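PDB 6IYH: beta chain from Acipenser persicus, which probably carries oxygen as the haem-binding beta subunit of a tetrameric sturgeon haemoglobin. Local coordinates for residues 15-19 with 20-24; 25-28 with 29-32; 95-99 with 100-104; 107-110 with 111-115. One frame throughout, in Å; residues are numbered along the deposited sequence.

Interaction 1 (15-19 with 20-24)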
loop_
_atom_site.group_PDB
_atom_site.type_symbol
_atom_site.label_atom_id
_atom_site.label_comp_id
_atom_site.label_asym_id
_atom_site.label_seq_id
_atom_site.Cartn_x
_atom_site.Cartn_y
_atom_site.Cartn_z
ATOM N N ALA B 15 -11.178 -25.802 -13.124
ATOM C CA ALA B 15 -11.420 -26.784 -14.191
ATOM C C ALA B 15 -12.103 -26.183 -15.414
ATOM O O ALA B 15 -12.094 -26.812 -16.498
ATOM C CB ALA B 15 -12.248 -27.932 -13.639
ATOM N N LYS B 16 -12.679 -24.978 -15.310
ATOM C CA LYS B 16 -13.327 -24.324 -16.410
ATOM C C LYS B 16 -12.526 -23.085 -16.886
ATOM O O LYS B 16 -13.036 -22.369 -17.712
ATOM C CB LYS B 16 -14.700 -23.830 -16.027
ATOM C CG LYS B 16 -15.639 -24.932 -15.594
ATOM C CD LYS B 16 -17.031 -24.381 -15.324
ATOM C CE LYS B 16 -17.972 -25.561 -15.545
ATOM N NZ LYS B 16 -19.319 -25.317 -14.980
ATOM N N VAL B 17 -11.339 -22.856 -16.341
ATOM C CA VAL B 17 -10.559 -21.631 -16.778
ATOM C C VAL B 17 -9.770 -21.948 -18.072
ATOM O O VAL B 17 -8.944 -22.840 -18.098
ATOM C CB VAL B 17 -9.587 -21.178 -15.663
ATOM C CG1 VAL B 17 -8.502 -20.244 -16.210
ATOM C CG2 VAL B 17 -10.388 -20.523 -14.525
ATOM N N ASN B 18 -9.992 -21.138 -19.068
ATOM C CA ASN B 18 -9.190 -21.100 -20.257
ATOM C C ASN B 18 -7.976 -20.228 -19.919
ATOM O O ASN B 18 -8.089 -19.005 -19.856
ATOM C CB ASN B 18 -10.000 -20.498 -21.414
ATOM C CG ASN B 18 -9.197 -20.374 -22.703
ATOM O OD1 ASN B 18 -7.995 -20.290 -22.673
ATOM N ND2 ASN B 18 -9.870 -20.315 -23.815
ATOM N N VAL B 19 -6.829 -20.863 -19.747
ATOM C CA VAL B 19 -5.663 -20.099 -19.221
ATOM C C VAL B 19 -5.142 -19.117 -20.253
ATOM O O VAL B 19 -4.576 -18.071 -19.899
ATOM C CB VAL B 19 -4.522 -21.025 -18.733
ATOM C CG1 VAL B 19 -4.932 -21.853 -17.543
ATOM C CG2 VAL B 19 -4.053 -21.994 -19.827
ATOM N N GLU B 20 -5.384 -19.354 -21.531
ATOM C CA GLU B 20 -4.986 -18.401 -22.579
ATOM C C GLU B 20 -5.838 -17.123 -22.555
ATOM O O GLU B 20 -5.326 -15.983 -22.526
ATOM C CB GLU B 20 -5.163 -19.049 -23.961
ATOM C CG GLU B 20 -4.097 -20.067 -24.227
ATOM C CD GLU B 20 -4.303 -20.849 -25.513
ATOM O OE1 GLU B 20 -4.935 -20.321 -26.454
ATOM O OE2 GLU B 20 -3.846 -21.977 -25.536
ATOM N N SER B 21 -7.142 -17.308 -22.508
ATOM C CA SER B 21 -8.036 -16.221 -22.473
ATOM C C SER B 21 -7.997 -15.435 -21.167
ATOM O O SER B 21 -7.856 -14.220 -21.181
ATOM C CB SER B 21 -9.416 -16.716 -22.770
ATOM O OG SER B 21 -10.380 -15.685 -22.688
ATOM N N VAL B 22 -8.125 -16.114 -20.051
ATOM C CA VAL B 22 -8.092 -15.451 -18.751
ATOM C C VAL B 22 -6.713 -14.844 -18.506
ATOM O O VAL B 22 -6.601 -13.738 -18.038
ATOM C CB VAL B 22 -8.462 -16.433 -17.617
ATOM C CG1 VAL B 22 -8.127 -15.944 -16.205
ATOM C CG2 VAL B 22 -9.942 -16.764 -17.793
ATOM N N GLY B 23 -5.665 -15.535 -18.874
ATOM C CA GLY B 23 -4.300 -15.048 -18.620
ATOM C C GLY B 23 -4.006 -13.834 -19.504
ATOM O O GLY B 23 -3.498 -12.829 -18.982
ATOM N N ALA B 24 -4.350 -13.879 -20.786
ATOM C CA ALA B 24 -4.188 -12.718 -21.649
ATOM C C ALA B 24 -4.991 -11.525 -21.095
ATOM O O ALA B 24 -4.495 -10.358 -21.032
ATOM C CB ALA B 24 -4.613 -13.005 -23.084
HETATM O O HOH W 1 -8.050 -19.435 -26.332
#
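N18 meets E20, S21 and V22 in a local N-terminal cap, formed at the corner where the chain leaves helix 4-14 and enters helix 19-33. Its side chain is turned back over the first turn, with CG anti to the backbone N (chi1 178°), which sets OD1 among the amides that have no earlier carbonyl to bind. N18 OD1 accepts from S21 N at 3.1 Å along a straight N-H (170°), although the donor stands well above the plane of the amide, 70° out of it. E20 N also points at N18 OD1 from 3.0 Å, but at a poor angle, and this second bond is weak. N18 O then starts the regular series by accepting from V22 N at 2.9 Å. At the other end of the amide, N18 ND2 donates a hydrogen bond to a water that in turn donates to E20 OE1, while E20 OE2 is salt-bridged to K64 on helix 57-75. The side chains add an apolar link: V17 CG1 lies 4.1 Å from V22 CB, the two valines crossing at about a right angle, with F117 packed on V17. An asparagine N-cap flanked by contact between the residue before it and the fourth residue after it is the hydrophobic staple of helix N termini, here closing the corner between the first two globin helices.

Interaction 2 (25-28 with 29-32)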
loop_
_atom_site.group_PDB
_atom_site.type_symbol
_atom_site.label_atom_id
_atom_site.label_comp_id
_atom_site.label_asym_id
_atom_site.label_seq_id
_atom_site.Cartn_x
_atom_site.Cartn_y
_atom_site.Cartn_z
ATOM N N GLN B 25 -6.257 -11.762 -20.764
ATOM C CA GLN B 25 -7.147 -10.661 -20.253
ATOM C C GLN B 25 -6.589 -10.027 -18.993
ATOM O O GLN B 25 -6.621 -8.776 -18.875
ATOM C CB GLN B 25 -8.552 -11.084 -20.020
ATOM C CG GLN B 25 -9.234 -11.435 -21.302
ATOM C CD GLN B 25 -10.638 -11.961 -21.114
ATOM O OE1 GLN B 25 -11.367 -11.546 -20.180
ATOM N NE2 GLN B 25 -11.099 -12.742 -22.109
ATOM N N ALA B 26 -6.093 -10.854 -18.056
ATOM C CA ALA B 26 -5.552 -10.368 -16.849
ATOM C C ALA B 26 -4.273 -9.534 -17.069
ATOM O O ALA B 26 -4.147 -8.396 -16.476
ATOM C CB ALA B 26 -5.243 -11.532 -15.852
ATOM N N LEU B 27 -3.375 -10.019 -17.929
ATOM C CA LEU B 27 -2.152 -9.226 -18.147
ATOM C C LEU B 27 -2.443 -7.946 -18.945
ATOM O O LEU B 27 -1.786 -6.922 -18.720
ATOM C CB LEU B 27 -1.127 -10.074 -18.885
ATOM C CG LEU B 27 0.232 -9.422 -19.036
ATOM C CD1 LEU B 27 0.824 -8.985 -17.749
ATOM C CD2 LEU B 27 1.210 -10.411 -19.723
ATOM N N VAL B 28 -3.386 -7.994 -19.906
ATOM C CA VAL B 28 -3.800 -6.817 -20.610
ATOM C C VAL B 28 -4.253 -5.735 -19.640
ATOM O O VAL B 28 -3.846 -4.555 -19.748
ATOM C CB VAL B 28 -4.894 -7.085 -21.656
ATOM C CG1 VAL B 28 -5.422 -5.807 -22.224
ATOM C CG2 VAL B 28 -4.291 -7.939 -22.758
ATOM N N ARG B 29 -5.132 -6.136 -18.734
ATOM C CA ARG B 29 -5.599 -5.230 -17.725
ATOM C C ARG B 29 -4.502 -4.702 -16.871
ATOM O O ARG B 29 -4.508 -3.494 -16.602
ATOM C CB ARG B 29 -6.763 -5.796 -16.898
ATOM C CG ARG B 29 -8.071 -5.953 -17.740
ATOM C CD ARG B 29 -9.130 -6.680 -16.931
ATOM N NE ARG B 29 -10.244 -6.985 -17.817
ATOM C CZ ARG B 29 -11.243 -6.134 -18.055
ATOM N NH1 ARG B 29 -11.345 -4.970 -17.405
ATOM N NH2 ARG B 29 -12.162 -6.462 -18.932
ATOM N N LEU B 30 -3.525 -5.536 -16.464
ATOM C CA LEU B 30 -2.448 -5.055 -15.688
ATOM C C LEU B 30 -1.736 -3.911 -16.436
ATOM O O LEU B 30 -1.435 -2.838 -15.901
ATOM C CB LEU B 30 -1.446 -6.152 -15.327
ATOM C CG LEU B 30 -0.258 -5.666 -14.540
ATOM C CD1 LEU B 30 -0.627 -5.340 -13.126
ATOM C CD2 LEU B 30 0.869 -6.651 -14.612
ATOM N N LEU B 31 -1.417 -4.177 -17.687
ATOM C CA LEU B 31 -0.609 -3.222 -18.485
ATOM C C LEU B 31 -1.368 -1.937 -18.877
ATOM O O LEU B 31 -0.726 -0.837 -18.992
ATOM C CB LEU B 31 -0.083 -3.940 -19.727
ATOM C CG LEU B 31 0.886 -5.083 -19.464
ATOM C CD1 LEU B 31 1.138 -5.780 -20.803
ATOM C CD2 LEU B 31 2.180 -4.543 -18.892
ATOM N N VAL B 32 -2.686 -2.036 -19.027
ATOM C CA VAL B 32 -3.498 -0.862 -19.323
ATOM C C VAL B 32 -3.798 -0.077 -18.028
ATOM O O VAL B 32 -3.678 1.206 -18.041
ATOM C CB VAL B 32 -4.817 -1.233 -20.059
ATOM C CG1 VAL B 32 -5.771 -0.024 -20.116
ATOM C CG2 VAL B 32 -4.467 -1.790 -21.443
HETATM O O HOH W 2 -11.036 -9.063 -19.484
#
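With CG anti to its carbonyl carbon (chi1 -68°) and the chain extended as far as NE, R29 runs back along helix 19-33 beside Q25, one turn earlier. The aliphatic part passes over the backbone oxygen of Q25, R29 CG lying 3.4 Å from Q25 O, and that oxygen also receives the amide of R29. The polar ends are joined through a water, which donates to Q25 OE1 at 2.6 Å and accepts from R29 NE at 2.8 Å, lying at the edge of the guanidinium and in its plane. Beyond it, NH1 and NH2 are bonded to another protein chain of the assembly, to a polar side chain and to backbone respectively. The apolar side of the same turns is built from L27, L30 and L31. L27 has CG anti to its own N (chi1 -174°), which carries CD1 to 3.9 Å from L30 CD2 and leaves CG 4.1 Å from L31 CD1; both leucines cross it at a slant. On a further side V28 CG1 approaches V32 CG2 at 4.2 Å, with I53 against both valines. H62 and V59 of helix 57-75 cover L27, and the side chain of L30 comes to about 4 Å from the haem. The helix thus has three sides: leucines toward the haem and helix 57-75, valines against I53 and another chain, and an arginine whose buried charge is probably compensated by hydrogen bonds to the water and to a neighbouring subunit.

Interaction 3 (95-99 with 100-104). With HEM (protoporphyrin IX containing Fe), chain D.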
loop_
_atom_site.group_PDB
_atom_site.type_symbol
_atom_site.label_atom_id
_atom_site.label_comp_id
_atom_site.label_asym_id
_atom_site.label_seq_id
_atom_site.Cartn_x
_atom_site.Cartn_y
_atom_site.Cartn_z
ATOM N N LEU B 95 14.420 -9.273 -11.742
ATOM C CA LEU B 95 13.481 -8.363 -12.435
ATOM C C LEU B 95 13.231 -7.078 -11.651
ATOM O O LEU B 95 12.768 -6.090 -12.233
ATOM C CB LEU B 95 12.158 -9.054 -12.689
ATOM C CG LEU B 95 12.240 -10.359 -13.511
ATOM C CD1 LEU B 95 10.799 -10.823 -13.702
ATOM C CD2 LEU B 95 12.870 -10.200 -14.878
ATOM N N HIS B 96 13.508 -7.122 -10.362
ATOM C CA HIS B 96 13.337 -5.995 -9.470
ATOM C C HIS B 96 11.876 -5.515 -9.440
ATOM O O HIS B 96 11.617 -4.306 -9.351
ATOM C CB HIS B 96 14.246 -4.828 -9.835
ATOM C CG HIS B 96 15.649 -5.249 -10.198
ATOM N ND1 HIS B 96 16.584 -5.621 -9.263
ATOM C CD2 HIS B 96 16.240 -5.372 -11.402
ATOM C CE1 HIS B 96 17.699 -5.990 -9.880
ATOM N NE2 HIS B 96 17.515 -5.859 -11.176
ATOM N N VAL B 97 10.943 -6.468 -9.427
ATOM C CA VAL B 97 9.502 -6.005 -9.513
ATOM C C VAL B 97 9.051 -5.574 -8.119
ATOM O O VAL B 97 9.179 -6.320 -7.128
ATOM C CB VAL B 97 8.613 -7.147 -9.968
ATOM C CG1 VAL B 97 7.120 -6.778 -9.854
ATOM C CG2 VAL B 97 8.942 -7.640 -11.365
ATOM N N ASP B 98 8.580 -4.305 -7.967
ATOM C CA ASP B 98 8.025 -3.917 -6.687
ATOM C C ASP B 98 6.805 -4.771 -6.349
ATOM O O ASP B 98 5.916 -4.918 -7.205
ATOM C CB ASP B 98 7.607 -2.468 -6.638
ATOM C CG ASP B 98 7.145 -2.050 -5.264
ATOM O OD1 ASP B 98 6.024 -2.426 -4.796
ATOM O OD2 ASP B 98 7.883 -1.335 -4.614
ATOM N N PRO B 99 6.793 -5.360 -5.156
ATOM C CA PRO B 99 5.740 -6.345 -4.834
ATOM C C PRO B 99 4.314 -5.803 -4.821
ATOM O O PRO B 99 3.372 -6.596 -4.892
ATOM C CB PRO B 99 6.101 -6.822 -3.437
ATOM C CG PRO B 99 7.487 -6.357 -3.194
ATOM C CD PRO B 99 7.847 -5.264 -4.101
ATOM N N ASP B 100 4.124 -4.467 -4.755
ATOM C CA ASP B 100 2.760 -3.952 -4.895
ATOM C C ASP B 100 2.128 -4.328 -6.198
ATOM O O ASP B 100 0.942 -4.504 -6.274
ATOM C CB ASP B 100 2.756 -2.416 -4.814
ATOM C CG ASP B 100 2.938 -1.908 -3.406
ATOM O OD1 ASP B 100 3.051 -2.698 -2.463
ATOM O OD2 ASP B 100 2.900 -0.702 -3.249
ATOM N N ASN B 101 2.934 -4.549 -7.229
ATOM C CA ASN B 101 2.399 -4.967 -8.488
ATOM C C ASN B 101 1.809 -6.396 -8.481
ATOM O O ASN B 101 0.902 -6.638 -9.295
ATOM C CB ASN B 101 3.435 -4.858 -9.538
ATOM C CG ASN B 101 3.908 -3.436 -9.707
ATOM O OD1 ASN B 101 3.107 -2.591 -10.052
ATOM N ND2 ASN B 101 5.188 -3.198 -9.512
ATOM N N PHE B 102 2.262 -7.301 -7.612
ATOM C CA PHE B 102 1.586 -8.603 -7.482
ATOM C C PHE B 102 0.122 -8.424 -7.042
ATOM O O PHE B 102 -0.758 -9.174 -7.497
ATOM C CB PHE B 102 2.332 -9.508 -6.481
ATOM C CG PHE B 102 3.787 -9.754 -6.854
ATOM C CD1 PHE B 102 4.168 -10.070 -8.180
ATOM C CD2 PHE B 102 4.748 -9.716 -5.897
ATOM C CE1 PHE B 102 5.521 -10.291 -8.497
ATOM C CE2 PHE B 102 6.100 -9.943 -6.223
ATOM C CZ PHE B 102 6.471 -10.214 -7.488
ATOM N N GLN B 103 -0.150 -7.426 -6.179
ATOM C CA GLN B 103 -1.491 -7.120 -5.721
ATOM C C GLN B 103 -2.308 -6.568 -6.827
ATOM O O GLN B 103 -3.495 -6.934 -6.977
ATOM C CB GLN B 103 -1.519 -6.187 -4.544
ATOM C CG GLN B 103 -0.722 -6.807 -3.408
ATOM C CD GLN B 103 -0.887 -6.177 -2.037
ATOM O OE1 GLN B 103 -0.027 -6.380 -1.126
ATOM N NE2 GLN B 103 -2.015 -5.495 -1.825
ATOM N N HIS B 104 -1.702 -5.697 -7.631
ATOM C CA HIS B 104 -2.367 -5.183 -8.795
ATOM C C HIS B 104 -2.766 -6.323 -9.747
ATOM O O HIS B 104 -3.894 -6.371 -10.267
ATOM C CB HIS B 104 -1.541 -4.137 -9.569
ATOM C CG HIS B 104 -1.249 -2.916 -8.761
ATOM N ND1 HIS B 104 -2.118 -2.426 -7.794
ATOM C CD2 HIS B 104 -0.182 -2.091 -8.746
ATOM C CE1 HIS B 104 -1.599 -1.339 -7.258
ATOM N NE2 HIS B 104 -0.451 -1.093 -7.847
HETATM C CHA HEM D . 8.127 -13.861 -15.793
HETATM C CHB HEM D . 4.741 -15.728 -12.947
HETATM C CHC HEM D . 3.509 -11.226 -11.603
HETATM C CHD HEM D . 7.026 -9.408 -14.356
HETATM C C1A HEM D . 7.316 -14.721 -15.089
HETATM C C2A HEM D . 7.309 -16.131 -15.322
HETATM C C3A HEM D . 6.362 -16.648 -14.558
HETATM C C4A HEM D . 5.735 -15.583 -13.857
HETATM C CMA HEM D . 5.984 -18.127 -14.454
HETATM C CAA HEM D . 8.217 -16.930 -16.239
HETATM C CBA HEM D . 9.400 -17.453 -15.428
HETATM C CGA HEM D . 10.379 -18.303 -16.227
HETATM O O1A HEM D . 11.073 -17.821 -17.145
HETATM O O2A HEM D . 10.524 -19.510 -15.962
HETATM C C1B HEM D . 4.082 -14.648 -12.324
HETATM C C2B HEM D . 3.001 -14.787 -11.387
HETATM C C3B HEM D . 2.618 -13.513 -11.082
HETATM C C4B HEM D . 3.566 -12.613 -11.726
HETATM C CMB HEM D . 2.264 -16.050 -10.910
HETATM C CAB HEM D . 1.552 -12.983 -10.206
HETATM C CBB HEM D . 0.510 -13.719 -9.778
HETATM C C1C HEM D . 4.286 -10.301 -12.258
HETATM C C2C HEM D . 4.230 -8.859 -12.164
HETATM C C3C HEM D . 5.254 -8.349 -12.948
HETATM C C4C HEM D . 6.001 -9.496 -13.470
HETATM C CMC HEM D . 3.097 -8.180 -11.478
HETATM C CAC HEM D . 5.605 -6.950 -13.302
HETATM C CBC HEM D . 4.784 -5.940 -12.978
HETATM C C1D HEM D . 7.557 -10.526 -15.024
HETATM C C2D HEM D . 8.572 -10.369 -16.051
HETATM C C3D HEM D . 8.937 -11.600 -16.437
HETATM C C4D HEM D . 8.065 -12.471 -15.647
HETATM C CMD HEM D . 9.202 -9.051 -16.509
HETATM C CAD HEM D . 9.937 -11.999 -17.513
HETATM C CBD HEM D . 9.166 -11.783 -18.848
HETATM C CGD HEM D . 9.902 -12.127 -20.134
HETATM O O1D HEM D . 9.852 -13.270 -20.622
HETATM O O2D HEM D . 10.484 -11.233 -20.744
HETATM N NA HEM D . 6.362 -14.415 -14.213
HETATM N NB HEM D . 4.443 -13.349 -12.433
HETATM N NC HEM D . 5.400 -10.620 -13.020
HETATM N ND HEM D . 7.243 -11.814 -14.736
HETATM FE FE HEM D . 5.919 -12.558 -13.600
HETATM O O HOH W 3 5.740 -2.177 -1.981
HETATM O O HOH W 4 2.480 -7.248 -2.460
HETATM O O HOH W 5 4.508 -12.259 -15.101
#
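V97 and F102 meet at 4.1 Å through V97 CG1 and F102 CE1, and both lie against the haem. V97 CG1 is 3.8 Å from the haem vinyl atom CAC, while F102 presents its ring edge to the porphyrin, with the methine carbon CHC in the ring plane and 3.7 Å from F102 CD1. L95 CD1 packs closer still on one pyrrole. Behind this first shell P99 backs the phenylalanine, P99 CB touching F102 CD2 at 4.0 Å, beside I137 and L140 of helix 123-142. D98 helps fix the turn, its CG anti to its backbone N (chi1 -175°), and the hydroxyls of Y40 and Y144 bond D98 N and V97 O. D98 OD1 accepts from D100 N at 2.8 Å on the anti side of the carboxylate, an Asx turn capping helix 100-117, and D98 O receives N101 N at 3.0 Å together with a weak bond from N101 ND2. That ND2 has its stronger partner in an acidic side chain of another protein chain, as expected of the FG corner of a haemoglobin beta chain. With N101 there and V97 and F102 at the haem, one capped turn serves both. The carboxylates of D98 and D100 lie side by side, OD1 atoms 3.8 Å apart with a water between them, and their repulsion is probably offset by that water and the D100 amide.

Interaction 4 (107-110 with 111-115). With PGO (S-1,2-propanediol), chain E.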
loop_
_atom_site.group_PDB
_atom_site.type_symbol
_atom_site.label_atom_id
_atom_site.label_comp_id
_atom_site.label_asym_id
_atom_site.label_seq_id
_atom_site.Cartn_x
_atom_site.Cartn_y
_atom_site.Cartn_z
ATOM N N ASP B 107 -5.626 -8.324 -8.342
ATOM C CA ASP B 107 -6.890 -7.639 -8.553
ATOM C C ASP B 107 -7.398 -7.820 -9.956
ATOM O O ASP B 107 -8.643 -7.993 -10.169
ATOM C CB ASP B 107 -6.752 -6.128 -8.259
ATOM C CG ASP B 107 -6.573 -5.793 -6.754
ATOM O OD1 ASP B 107 -6.812 -6.654 -5.882
ATOM O OD2 ASP B 107 -6.303 -4.546 -6.504
ATOM N N CYS B 108 -6.511 -7.747 -10.966
ATOM C CA CYS B 108 -6.932 -7.870 -12.345
ATOM C C CYS B 108 -7.443 -9.296 -12.567
ATOM O O CYS B 108 -8.427 -9.489 -13.247
ATOM C CB CYS B 108 -5.839 -7.603 -13.348
ATOM S SG CYS B 108 -5.296 -5.855 -13.354
ATOM N N LEU B 109 -6.813 -10.266 -11.935
ATOM C CA LEU B 109 -7.234 -11.690 -12.114
ATOM C C LEU B 109 -8.605 -11.922 -11.529
ATOM O O LEU B 109 -9.486 -12.519 -12.219
ATOM C CB LEU B 109 -6.184 -12.618 -11.499
ATOM C CG LEU B 109 -6.594 -14.098 -11.520
ATOM C CD1 LEU B 109 -6.865 -14.580 -12.897
ATOM C CD2 LEU B 109 -5.532 -14.954 -10.834
ATOM N N SER B 110 -8.858 -11.399 -10.323
ATOM C CA SER B 110 -10.211 -11.523 -9.733
ATOM C C SER B 110 -11.289 -10.891 -10.603
ATOM O O SER B 110 -12.362 -11.454 -10.815
ATOM C CB SER B 110 -10.245 -10.954 -8.317
ATOM O OG SER B 110 -11.465 -11.181 -7.701
ATOM N N ILE B 111 -11.017 -9.679 -11.083
ATOM C CA ILE B 111 -11.879 -8.990 -12.061
ATOM C C ILE B 111 -12.130 -9.812 -13.296
ATOM O O ILE B 111 -13.247 -9.921 -13.717
ATOM C CB ILE B 111 -11.349 -7.558 -12.352
ATOM C CG1 ILE B 111 -11.541 -6.680 -11.137
ATOM C CG2 ILE B 111 -11.945 -6.904 -13.555
ATOM C CD1 ILE B 111 -10.787 -5.337 -11.055
ATOM N N VAL B 112 -11.094 -10.360 -13.888
ATOM C CA VAL B 112 -11.272 -11.197 -15.048
ATOM C C VAL B 112 -12.148 -12.464 -14.708
ATOM O O VAL B 112 -12.958 -12.871 -15.565
ATOM C CB VAL B 112 -9.932 -11.567 -15.669
ATOM C CG1 VAL B 112 -10.107 -12.641 -16.756
ATOM C CG2 VAL B 112 -9.319 -10.375 -16.298
ATOM N N LEU B 113 -11.916 -13.087 -13.561
ATOM C CA LEU B 113 -12.706 -14.270 -13.211
ATOM C C LEU B 113 -14.164 -13.825 -13.062
ATOM O O LEU B 113 -15.039 -14.498 -13.537
ATOM C CB LEU B 113 -12.264 -14.915 -11.915
ATOM C CG LEU B 113 -10.872 -15.527 -11.982
ATOM C CD1 LEU B 113 -10.461 -16.038 -10.642
ATOM C CD2 LEU B 113 -10.756 -16.616 -13.032
ATOM N N ALA B 114 -14.417 -12.704 -12.381
ATOM C CA ALA B 114 -15.826 -12.133 -12.315
ATOM C C ALA B 114 -16.447 -11.942 -13.684
ATOM O O ALA B 114 -17.606 -12.351 -13.962
ATOM C CB ALA B 114 -15.810 -10.830 -11.539
ATOM N N ALA B 115 -15.709 -11.300 -14.591
ATOM C CA ALA B 115 -16.200 -11.040 -15.965
ATOM C C ALA B 115 -16.482 -12.365 -16.714
ATOM O O ALA B 115 -17.498 -12.448 -17.465
ATOM C CB ALA B 115 -15.218 -10.157 -16.727
HETATM C C1 PGO E . -7.154 -3.899 -3.032
HETATM C C2 PGO E . -7.364 -5.422 -3.182
HETATM C C3 PGO E . -7.743 -6.008 -1.887
HETATM O O1 PGO E . -7.230 -3.169 -4.285
HETATM O O2 PGO E . -6.195 -6.205 -3.468
#
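Helix 100-117, the G helix of the globin fold, carries L109 and L113 one turn apart on its inner side, where L109 CD1 comes to 4.2 Å from L113 CG. L113 has CG anti to its carbonyl carbon (chi1 -66°), which swings the branch back over the preceding turn until CG lies 3.3 Å from L109 O, the oxygen that also binds L113 N at 2.8 Å. I111 does the same to D107: its chain is laid along the helix with CD1 at 3.5 Å from D107 O, while I111 N bonds that oxygen. The carboxylate of D107 holds a propanediol, probably from the crystallisation liquor, in a two-point grip, OD1 accepting from O2 at 2.5 Å and OD2 from O1 at 2.8 Å. S110, though buried, has its hydroxyl satisfied by the OH of Y121. Around the helix, V22, Q25 and R29 of helix 19-33 pack on L109, V112 and C108, W129 of helix 123-142 rests on L113, and D107, I111, A114 and A115 face another protein chain.

In the fold
All four contacts are local and follow one another along the chain, so none nests in or crosses another, and none closes a long loop. Interaction 1 turns the corner between helices 4-14 and 19-33, and interaction 2 continues on the same helix. Interaction 3 rounds the bend after helix 85-94 into helix 100-117, along which interaction 4 lies further on. Helices 19-33 and 100-117 are then joined in space, packing on each other where interactions 1 and 2 both touch interaction 4, while L30 of interaction 2 touches H104 of interaction 3. Interactions 1 and 3 lie on opposite sides of the chain's centre, about 22 Å apart between centres.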